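Long-range contacts in racemase (PDB 3MKC), which belongs to the enolase superfamily as a protein named racemase, joining a mandelate racemase/muconate lactonizing enzyme-type N-terminal domain to a TIM-barrel-like C-terminal domain: residues V210-R215 and Y235-T240; D244-H249 and E273-K278; K251-T256 and K280-Q285. One frame throughout, in Å; residues are numbered along the deposited sequence.

Followed from the N terminus, the chain first closes a loop at contact 1, where strand 207-211, helix 219-228 and strand 236-238 form a beta-alpha-beta unit. That loop is complete before the next two open, so contact 1 stands in series with both. Contacts 2 and 3 cross: 244-249 and 251-256 lie on one helix, 246-255, and meet 273-278 and 280-285 in the same order, their centres about 8 Å apart. Contact 2 ties that helix to helix 268-277, while contact 3 ties it to the run into strand 283-284. Phe236 packs on Leu283 and Gln285, joining contact 1 to contact 3 inside the barrel domain.

Contact 1: residues V210-R215 and Y235-T240; sequences VDYLYR and YFAEAT
Tyr212 lies along the backbone of 235-240 and meets a partner at nearly every step outward. Its CB is 3.5 Å from Ala239 O. With CG anti to the carbonyl carbon (chi1 -64°), CD2 comes within 3.4 Å of Glu238 O, which lies at the ring edge; the same atom touches Thr240 CG2. Further out, CE2 packs against Ala237 CB at 3.7 Å, and OH is 2.7 Å from the oxygen of water 1, which donates to Phe236 O. The hydrogen bond to Glu238 O comes from Tyr212 N (2.8 Å, N-H...O 170°), next to the parallel bridges Val210-Ala237 and Asp211-Glu238.

Beyond the strands, Ala239 CB sits 3.4 Å from the Tyr214 ring centroid, 10° off the normal: a CH-pi contact over the centre of the face. Asp211 and Glu238 stack their carboxylates with OD2 and OE2 3.4 Å apart, two acceptors without a bond between them; Lys177 forms a salt bridge with Glu238 OE1.

Strand 207-211 lies between 175-179 and 236-238 in the sheet, and the opposite side of the strand from Asp211 and Glu238 is packed by helices 188-202 and 219-228, which Tyr212 touches through Leu195 and Leu225.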
loop_
_atom_site.group_PDB
_atom_site.type_symbol
_atom_site.label_atom_id
_atom_site.label_comp_id
_atom_site.label_asym_id
_atom_site.label_seq_id
_atom_site.Cartn_x
_atom_site.Cartn_y
_atom_site.Cartn_z
ATOM N N VAL A 210 -2.284 -11.199 11.106
ATOM C CA VAL A 210 -1.344 -10.823 12.159
ATOM C C VAL A 210 -0.015 -10.302 11.619
ATOM O O VAL A 210 0.592 -10.913 10.734
ATOM C CB VAL A 210 -1.048 -12.019 13.094
ATOM C CG1 VAL A 210 -0.178 -11.561 14.263
ATOM C CG2 VAL A 210 -2.356 -12.619 13.603
ATOM N N ASP A 211 0.418 -9.169 12.165
ATOM C CA ASP A 211 1.675 -8.528 11.794
ATOM C C ASP A 211 2.607 -8.724 12.980
ATOM O O ASP A 211 2.388 -8.152 14.050
ATOM C CB ASP A 211 1.443 -7.032 11.538
ATOM C CG ASP A 211 2.730 -6.269 11.235
ATOM O OD1 ASP A 211 3.814 -6.883 11.204
ATOM O OD2 ASP A 211 2.648 -5.041 11.024
ATOM N N TYR A 212 3.636 -9.542 12.797
ATOM C CA TYR A 212 4.577 -9.822 13.873
ATOM C C TYR A 212 5.692 -8.779 13.974
ATOM O O TYR A 212 6.552 -8.856 14.850
ATOM C CB TYR A 212 5.138 -11.238 13.697
ATOM C CG TYR A 212 4.073 -12.310 13.821
ATOM C CD1 TYR A 212 3.770 -12.887 15.053
ATOM C CD2 TYR A 212 3.342 -12.720 12.711
ATOM C CE1 TYR A 212 2.761 -13.850 15.176
ATOM C CE2 TYR A 212 2.338 -13.672 12.819
ATOM C CZ TYR A 212 2.049 -14.236 14.054
ATOM O OH TYR A 212 1.050 -15.184 14.157
ATOM N N LEU A 213 5.649 -7.794 13.081
ATOM C CA LEU A 213 6.615 -6.703 13.062
ATOM C C LEU A 213 8.090 -7.079 13.135
ATOM O O LEU A 213 8.870 -6.440 13.848
ATOM C CB LEU A 213 6.285 -5.699 14.177
ATOM C CG LEU A 213 5.032 -4.864 13.913
ATOM C CD1 LEU A 213 4.543 -4.214 15.209
ATOM C CD2 LEU A 213 5.344 -3.814 12.854
ATOM N N TYR A 214 8.465 -8.125 12.406
ATOM C CA TYR A 214 9.856 -8.544 12.325
ATOM C C TYR A 214 10.536 -8.829 13.660
ATOM O O TYR A 214 11.707 -8.506 13.841
ATOM C CB TYR A 214 10.637 -7.468 11.569
ATOM C CG TYR A 214 10.021 -7.116 10.232
ATOM C CD1 TYR A 214 10.097 -7.999 9.158
ATOM C CD2 TYR A 214 9.319 -5.918 10.050
ATOM C CE1 TYR A 214 9.498 -7.709 7.946
ATOM C CE2 TYR A 214 8.710 -5.617 8.834
ATOM C CZ TYR A 214 8.805 -6.524 7.785
ATOM O OH TYR A 214 8.196 -6.261 6.583
ATOM N N ARG A 215 9.822 -9.451 14.590
ATOM C CA ARG A 215 10.423 -9.737 15.886
ATOM C C ARG A 215 11.217 -11.044 15.909
ATOM O O ARG A 215 11.892 -11.329 16.889
ATOM C CB ARG A 215 9.344 -9.773 16.978
ATOM C CG ARG A 215 8.361 -10.912 16.844
ATOM C CD ARG A 215 7.182 -10.790 17.821
ATOM N NE ARG A 215 7.552 -10.913 19.233
ATOM C CZ ARG A 215 7.809 -9.885 20.039
ATOM N NH1 ARG A 215 7.746 -8.641 19.580
ATOM N NH2 ARG A 215 8.111 -10.096 21.314
ATOM N N TYR A 235 -5.792 -15.680 8.921
ATOM C CA TYR A 235 -5.675 -15.493 7.482
ATOM C C TYR A 235 -4.221 -15.501 7.023
ATOM O O TYR A 235 -3.891 -16.130 6.020
ATOM C CB TYR A 235 -6.332 -14.185 7.049
ATOM C CG TYR A 235 -6.503 -14.115 5.556
ATOM C CD1 TYR A 235 -7.697 -14.510 4.953
ATOM C CD2 TYR A 235 -5.448 -13.719 4.734
ATOM C CE1 TYR A 235 -7.838 -14.512 3.572
ATOM C CE2 TYR A 235 -5.574 -13.725 3.361
ATOM C CZ TYR A 235 -6.766 -14.122 2.779
ATOM O OH TYR A 235 -6.880 -14.156 1.404
ATOM N N PHE A 236 -3.355 -14.784 7.732
ATOM C CA PHE A 236 -1.949 -14.793 7.364
ATOM C C PHE A 236 -0.990 -14.355 8.456
ATOM O O PHE A 236 -1.402 -13.808 9.485
ATOM C CB PHE A 236 -1.706 -14.006 6.054
ATOM C CG PHE A 236 -1.849 -12.493 6.155
ATOM C CD1 PHE A 236 -1.216 -11.759 7.161
ATOM C CD2 PHE A 236 -2.514 -11.798 5.148
ATOM C CE1 PHE A 236 -1.243 -10.355 7.152
ATOM C CE2 PHE A 236 -2.549 -10.396 5.123
ATOM C CZ PHE A 236 -1.911 -9.672 6.127
ATOM N N ALA A 237 0.291 -14.637 8.232
ATOM C CA ALA A 237 1.348 -14.283 9.162
ATOM C C ALA A 237 2.271 -13.313 8.430
ATOM O O ALA A 237 2.990 -13.702 7.508
ATOM C CB ALA A 237 2.106 -15.518 9.580
ATOM N N GLU A 238 2.232 -12.052 8.851
ATOM C CA GLU A 238 3.027 -10.987 8.243
ATOM C C GLU A 238 4.281 -10.607 9.028
ATOM O O GLU A 238 4.287 -10.631 10.253
ATOM C CB GLU A 238 2.153 -9.744 8.094
ATOM C CG GLU A 238 2.881 -8.495 7.649
ATOM C CD GLU A 238 1.952 -7.300 7.570
ATOM O OE1 GLU A 238 0.758 -7.503 7.272
ATOM O OE2 GLU A 238 2.419 -6.166 7.792
ATOM N N ALA A 239 5.331 -10.236 8.305
ATOM C CA ALA A 239 6.581 -9.815 8.922
ATOM C C ALA A 239 7.042 -10.766 10.022
ATOM O O ALA A 239 7.321 -10.352 11.148
ATOM C CB ALA A 239 6.419 -8.404 9.479
ATOM N N THR A 240 7.109 -12.048 9.689
ATOM C CA THR A 240 7.550 -13.056 10.640
ATOM C C THR A 240 9.072 -13.033 10.732
ATOM O O THR A 240 9.637 -12.891 11.814
ATOM C CB THR A 240 7.109 -14.460 10.200
ATOM O OG1 THR A 240 7.537 -14.685 8.852
ATOM C CG2 THR A 240 5.595 -14.594 10.273
HETATM O O HOH W 1 -0.526 -15.562 12.005
#

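Contact 2: residues D244-H249 and E273-K278; sequences DDLSGH and EEWITK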
loop_
_atom_site.group_PDB
_atom_site.type_symbol
_atom_site.label_atom_id
_atom_site.label_comp_id
_atom_site.label_asym_id
_atom_site.label_seq_id
_atom_site.Cartn_x
_atom_site.Cartn_y
_atom_site.Cartn_z
ATOM N N ASP A 244 15.051 -9.600 4.421
ATOM C CA ASP A 244 16.043 -10.078 3.449
ATOM C C ASP A 244 16.131 -11.601 3.441
ATOM O O ASP A 244 16.686 -12.197 2.515
ATOM C CB ASP A 244 17.451 -9.552 3.773
ATOM C CG ASP A 244 17.585 -8.054 3.590
ATOM O OD1 ASP A 244 17.265 -7.555 2.492
ATOM O OD2 ASP A 244 18.035 -7.383 4.546
ATOM N N ASP A 245 15.594 -12.223 4.484
ATOM C CA ASP A 245 15.642 -13.669 4.650
ATOM C C ASP A 245 14.599 -14.411 3.821
ATOM O O ASP A 245 13.724 -15.073 4.363
ATOM C CB ASP A 245 15.477 -13.990 6.145
ATOM C CG ASP A 245 15.715 -15.453 6.476
ATOM O OD1 ASP A 245 16.259 -16.195 5.622
ATOM O OD2 ASP A 245 15.362 -15.850 7.618
ATOM N N LEU A 246 14.694 -14.302 2.503
ATOM C CA LEU A 246 13.737 -14.990 1.652
ATOM C C LEU A 246 13.767 -16.497 1.838
ATOM O O LEU A 246 12.715 -17.131 1.905
ATOM C CB LEU A 246 13.974 -14.644 0.181
ATOM C CG LEU A 246 13.136 -13.441 -0.269
ATOM C CD1 LEU A 246 13.513 -12.213 0.540
ATOM C CD2 LEU A 246 13.350 -13.195 -1.751
ATOM N N SER A 247 14.963 -17.077 1.922
ATOM C CA SER A 247 15.058 -18.519 2.103
ATOM C C SER A 247 14.384 -18.943 3.406
ATOM O O SER A 247 13.849 -20.037 3.499
ATOM C CB SER A 247 16.526 -18.976 2.081
ATOM O OG SER A 247 17.325 -18.222 2.977
ATOM N N GLY A 248 14.408 -18.065 4.405
ATOM C CA GLY A 248 13.781 -18.384 5.674
ATOM C C GLY A 248 12.272 -18.452 5.523
ATOM O O GLY A 248 11.614 -19.304 6.112
ATOM N N HIS A 249 11.710 -17.547 4.731
ATOM C CA HIS A 249 10.274 -17.576 4.524
ATOM C C HIS A 249 9.875 -18.887 3.830
ATOM O O HIS A 249 8.842 -19.475 4.140
ATOM C CB HIS A 249 9.831 -16.367 3.694
ATOM C CG HIS A 249 9.853 -15.078 4.451
ATOM N ND1 HIS A 249 11.022 -14.451 4.830
ATOM C CD2 HIS A 249 8.845 -14.297 4.909
ATOM C CE1 HIS A 249 10.736 -13.342 5.487
ATOM N NE2 HIS A 249 9.420 -13.226 5.550
ATOM N N GLU A 273 9.293 -10.891 -7.806
ATOM C CA GLU A 273 9.462 -12.194 -8.429
ATOM C C GLU A 273 10.315 -13.098 -7.544
ATOM O O GLU A 273 10.030 -14.286 -7.417
ATOM C CB GLU A 273 10.112 -12.046 -9.811
ATOM C CG GLU A 273 10.316 -13.362 -10.554
ATOM C CD GLU A 273 11.572 -14.098 -10.113
ATOM O OE1 GLU A 273 12.624 -13.437 -9.970
ATOM O OE2 GLU A 273 11.514 -15.335 -9.920
ATOM N N GLU A 274 11.353 -12.535 -6.926
ATOM C CA GLU A 274 12.221 -13.334 -6.065
ATOM C C GLU A 274 11.434 -13.785 -4.828
ATOM O O GLU A 274 11.617 -14.897 -4.336
ATOM C CB GLU A 274 13.467 -12.526 -5.666
ATOM C CG GLU A 274 14.446 -13.289 -4.791
ATOM C CD GLU A 274 15.707 -12.502 -4.467
ATOM O OE1 GLU A 274 15.648 -11.252 -4.423
ATOM O OE2 GLU A 274 16.760 -13.140 -4.235
ATOM N N TRP A 275 10.558 -12.925 -4.319
ATOM C CA TRP A 275 9.754 -13.326 -3.170
ATOM C C TRP A 275 8.864 -14.500 -3.557
ATOM O O TRP A 275 8.633 -15.406 -2.766
ATOM C CB TRP A 275 8.867 -12.184 -2.692
ATOM C CG TRP A 275 9.558 -11.259 -1.758
ATOM C CD1 TRP A 275 10.176 -10.086 -2.075
ATOM C CD2 TRP A 275 9.701 -11.424 -0.343
ATOM N NE1 TRP A 275 10.692 -9.505 -0.941
ATOM C CE2 TRP A 275 10.414 -10.306 0.137
ATOM C CE3 TRP A 275 9.294 -12.410 0.569
ATOM C CZ2 TRP A 275 10.731 -10.141 1.491
ATOM C CZ3 TRP A 275 9.614 -12.249 1.921
ATOM C CH2 TRP A 275 10.325 -11.122 2.366
ATOM N N ILE A 276 8.358 -14.482 -4.782
ATOM C CA ILE A 276 7.490 -15.563 -5.232
ATOM C C ILE A 276 8.224 -16.896 -5.395
ATOM O O ILE A 276 7.836 -17.906 -4.807
ATOM C CB ILE A 276 6.820 -15.228 -6.585
ATOM C CG1 ILE A 276 5.771 -14.132 -6.394
ATOM C CG2 ILE A 276 6.180 -16.480 -7.182
ATOM C CD1 ILE A 276 5.161 -13.658 -7.702
ATOM N N THR A 277 9.285 -16.895 -6.194
ATOM C CA THR A 277 10.012 -18.135 -6.460
ATOM C C THR A 277 10.965 -18.616 -5.375
ATOM O O THR A 277 11.062 -19.817 -5.133
ATOM C CB THR A 277 10.801 -18.040 -7.781
ATOM O OG1 THR A 277 11.820 -17.043 -7.657
ATOM C CG2 THR A 277 9.874 -17.667 -8.926
ATOM N N LYS A 278 11.673 -17.699 -4.724
ATOM C CA LYS A 278 12.622 -18.092 -3.683
ATOM C C LYS A 278 11.973 -18.078 -2.305
ATOM O O LYS A 278 12.214 -18.965 -1.482
ATOM C CB LYS A 278 13.837 -17.158 -3.677
ATOM C CG LYS A 278 14.959 -17.631 -2.761
ATOM C CD LYS A 278 16.006 -16.545 -2.534
ATOM C CE LYS A 278 17.395 -17.001 -2.954
ATOM N NZ LYS A 278 17.541 -17.092 -4.438
#
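Trp275 uses two different parts of its indole at once: its rim drives edge-on into the face of His249, while Leu246 lies over one of its own faces. The first claim rests on ring planes 83° apart with His249 and the Trp275 six-membered ring 4.9 Å between centroids; Trp275 CZ3 stands over the middle of the imidazole and comes within 3.7 Å of His249 CD2. The second rests on Leu246 CD1, which is 3.7 Å from the centroid of the six-membered ring and 14° off its normal, a CH-pi contact.

The imidazole is held in its rotation by the start of its own helix. His249 ND1 donates to Asp245 O at 2.8 Å with an N-H...O angle of 169°, and the acceptor lies in the ring plane. Because His249 N donates to the same Asp245 O, that carbonyl is gripped twice by one residue. Asp245 also serves as N-cap, its OD1 taking a weak bond from Gly248 N.

The other branch of Leu246, CD2, turns toward Glu274, one residue before the tryptophan; its approach to Glu274 CG is so short that the exact spacing is doubtful. Nearer the backbone, Leu246 CB meets the aliphatic part of Lys278, with CD 3.9 Å away; the bent lysine chain then carries its amine away from the segment 244-249.

His243 makes a further edge-to-face pair with Trp275. Through the contacts of Leu246 and His249 with Trp275, two helices that follow successive strands, 236-238 and 261-262, pack side by side, as neighbouring outer helices do in the TIM-barrel-like domain of the enolase superfamily.

Contact 3: residues K251-T256 and K280-Q285; sequences KLVENT and KVHLLQ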
loop_
_atom_site.group_PDB
_atom_site.type_symbol
_atom_site.label_atom_id
_atom_site.label_comp_id
_atom_site.label_asym_id
_atom_site.label_seq_id
_atom_site.Cartn_x
_atom_site.Cartn_y
_atom_site.Cartn_z
ATOM N N LYS A 251 11.127 -21.696 4.236
ATOM C CA LYS A 251 11.109 -22.716 5.279
ATOM C C LYS A 251 9.767 -22.701 5.987
ATOM O O LYS A 251 9.168 -23.753 6.223
ATOM C CB LYS A 251 12.223 -22.468 6.296
ATOM C CG LYS A 251 13.614 -22.841 5.818
ATOM C CD LYS A 251 13.755 -24.345 5.676
ATOM C CE LYS A 251 15.211 -24.762 5.556
ATOM N NZ LYS A 251 15.825 -24.295 4.283
ATOM N N LEU A 252 9.297 -21.506 6.337
ATOM C CA LEU A 252 8.008 -21.377 7.013
ATOM C C LEU A 252 6.912 -21.942 6.131
ATOM O O LEU A 252 6.000 -22.614 6.608
ATOM C CB LEU A 252 7.696 -19.912 7.325
ATOM C CG LEU A 252 8.557 -19.223 8.380
ATOM C CD1 LEU A 252 8.062 -17.793 8.588
ATOM C CD2 LEU A 252 8.483 -20.004 9.688
ATOM N N VAL A 253 6.992 -21.660 4.837
ATOM C CA VAL A 253 5.985 -22.169 3.914
ATOM C C VAL A 253 6.024 -23.688 3.867
ATOM O O VAL A 253 4.992 -24.356 3.889
ATOM C CB VAL A 253 6.201 -21.625 2.484
ATOM C CG1 VAL A 253 5.267 -22.353 1.493
ATOM C CG2 VAL A 253 5.919 -20.137 2.465
ATOM N N GLU A 254 7.229 -24.226 3.806
ATOM C CA GLU A 254 7.414 -25.667 3.733
ATOM C C GLU A 254 7.080 -26.395 5.024
ATOM O O GLU A 254 6.706 -27.567 5.006
ATOM C CB GLU A 254 8.868 -25.970 3.361
ATOM C CG GLU A 254 9.202 -25.668 1.917
ATOM C CD GLU A 254 10.680 -25.403 1.699
ATOM O OE1 GLU A 254 11.504 -25.799 2.554
ATOM O OE2 GLU A 254 11.010 -24.802 0.658
ATOM N N ASN A 255 7.189 -25.702 6.147
ATOM C CA ASN A 255 6.969 -26.363 7.428
ATOM C C ASN A 255 5.774 -25.939 8.287
ATOM O O ASN A 255 5.672 -26.343 9.440
ATOM C CB ASN A 255 8.272 -26.274 8.222
ATOM C CG ASN A 255 9.427 -26.984 7.510
ATOM O OD1 ASN A 255 9.508 -28.209 7.520
ATOM N ND2 ASN A 255 10.304 -26.214 6.865
ATOM N N THR A 256 4.875 -25.131 7.728
ATOM C CA THR A 256 3.685 -24.704 8.456
ATOM C C THR A 256 2.529 -24.671 7.463
ATOM O O THR A 256 2.744 -24.795 6.257
ATOM C CB THR A 256 3.832 -23.282 9.049
ATOM O OG1 THR A 256 3.712 -22.318 7.997
ATOM C CG2 THR A 256 5.182 -23.109 9.731
ATOM N N LYS A 280 8.749 -18.271 -1.853
ATOM C CA LYS A 280 7.612 -19.185 -1.898
ATOM C C LYS A 280 6.413 -18.646 -1.117
ATOM O O LYS A 280 5.507 -19.411 -0.756
ATOM C CB LYS A 280 8.011 -20.541 -1.310
ATOM C CG LYS A 280 9.093 -21.268 -2.077
ATOM C CD LYS A 280 9.331 -22.643 -1.459
ATOM C CE LYS A 280 10.192 -23.531 -2.350
ATOM N NZ LYS A 280 10.156 -24.960 -1.883
ATOM N N VAL A 281 6.398 -17.340 -0.858
ATOM C CA VAL A 281 5.305 -16.751 -0.086
ATOM C C VAL A 281 3.925 -16.859 -0.736
ATOM O O VAL A 281 3.809 -16.957 -1.955
ATOM C CB VAL A 281 5.606 -15.262 0.275
ATOM C CG1 VAL A 281 6.864 -15.198 1.118
ATOM C CG2 VAL A 281 5.757 -14.418 -0.977
ATOM N N HIS A 282 2.886 -16.870 0.097
ATOM C CA HIS A 282 1.510 -16.974 -0.388
ATOM C C HIS A 282 0.945 -15.628 -0.764
ATOM O O HIS A 282 -0.025 -15.551 -1.504
ATOM C CB HIS A 282 0.549 -17.502 0.689
ATOM C CG HIS A 282 0.892 -18.848 1.234
ATOM N ND1 HIS A 282 1.924 -19.053 2.122
ATOM C CD2 HIS A 282 0.276 -20.047 1.091
ATOM C CE1 HIS A 282 1.927 -20.316 2.508
ATOM N NE2 HIS A 282 0.935 -20.940 1.897
ATOM N N LEU A 283 1.540 -14.571 -0.232
ATOM C CA LEU A 283 0.997 -13.244 -0.456
ATOM C C LEU A 283 2.076 -12.168 -0.461
ATOM O O LEU A 283 2.990 -12.195 0.360
ATOM C CB LEU A 283 -0.027 -12.983 0.655
ATOM C CG LEU A 283 -0.988 -11.798 0.630
ATOM C CD1 LEU A 283 -2.244 -12.162 1.429
ATOM C CD2 LEU A 283 -0.308 -10.566 1.200
ATOM N N LEU A 284 1.948 -11.225 -1.391
ATOM C CA LEU A 284 2.887 -10.116 -1.529
ATOM C C LEU A 284 2.248 -8.825 -1.032
ATOM O O LEU A 284 1.073 -8.569 -1.288
ATOM C CB LEU A 284 3.278 -9.936 -2.992
ATOM C CG LEU A 284 4.014 -11.116 -3.633
ATOM C CD1 LEU A 284 4.116 -10.868 -5.127
ATOM C CD2 LEU A 284 5.408 -11.267 -3.015
ATOM N N GLN A 285 3.039 -7.997 -0.356
ATOM C CA GLN A 285 2.532 -6.747 0.186
ATOM C C GLN A 285 3.213 -5.492 -0.366
ATOM O O GLN A 285 3.244 -4.451 0.302
ATOM C CB GLN A 285 2.635 -6.781 1.713
ATOM C CG GLN A 285 1.900 -7.981 2.309
ATOM C CD GLN A 285 2.019 -8.077 3.818
ATOM O OE1 GLN A 285 3.111 -8.007 4.373
ATOM N NE2 GLN A 285 0.885 -8.255 4.489
#
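Val253 and Glu254, successive residues of helix 246-255, meet Lys280 and His282 by two kinds of interaction: a salt bridge, and van der Waals packing of a valine on a carbonyl and an imidazole.

In the salt bridge, Lys280 NZ donates to Glu254 OE2 at 2.7 Å, meeting the oxygen on the anti side and 29° out of the carboxylate plane. Both chains are extended beyond CG, so each spans the gap with its full length; the glutamate has CG anti to the carbonyl carbon (chi1 -73°), which turns the chain's end toward Lys280 although CB itself does not point there. The methylenes of the lysine also lie close, with CE 3.4 Å from Glu254 OE2. Both residues are exposed, so the bridge is probably screened by solvent.

The packing is carried by Val253. Its CG2 approaches Lys280 O at 3.3 Å, and both methyls stand 4.0 Å from His282 CE1, the two side chains running antiparallel alongside each other. Lys280 itself leaves the preceding helix with a positive phi.

Within 251-256, Asn255 ND2 and Asn255 N both donate to Lys251 O, and Thr256 OG1 donates to Leu252 O at 2.7 Å.

Beneath the surface, Leu252 packs on Val222 of helix 219-228, and Val281 and Leu284 on Trp275 of helix 268-277. Strand 283-284 lies between 261-262 and 310-311 in a parallel sheet, with His282 bonded through its backbone to Ile260 and Gln310.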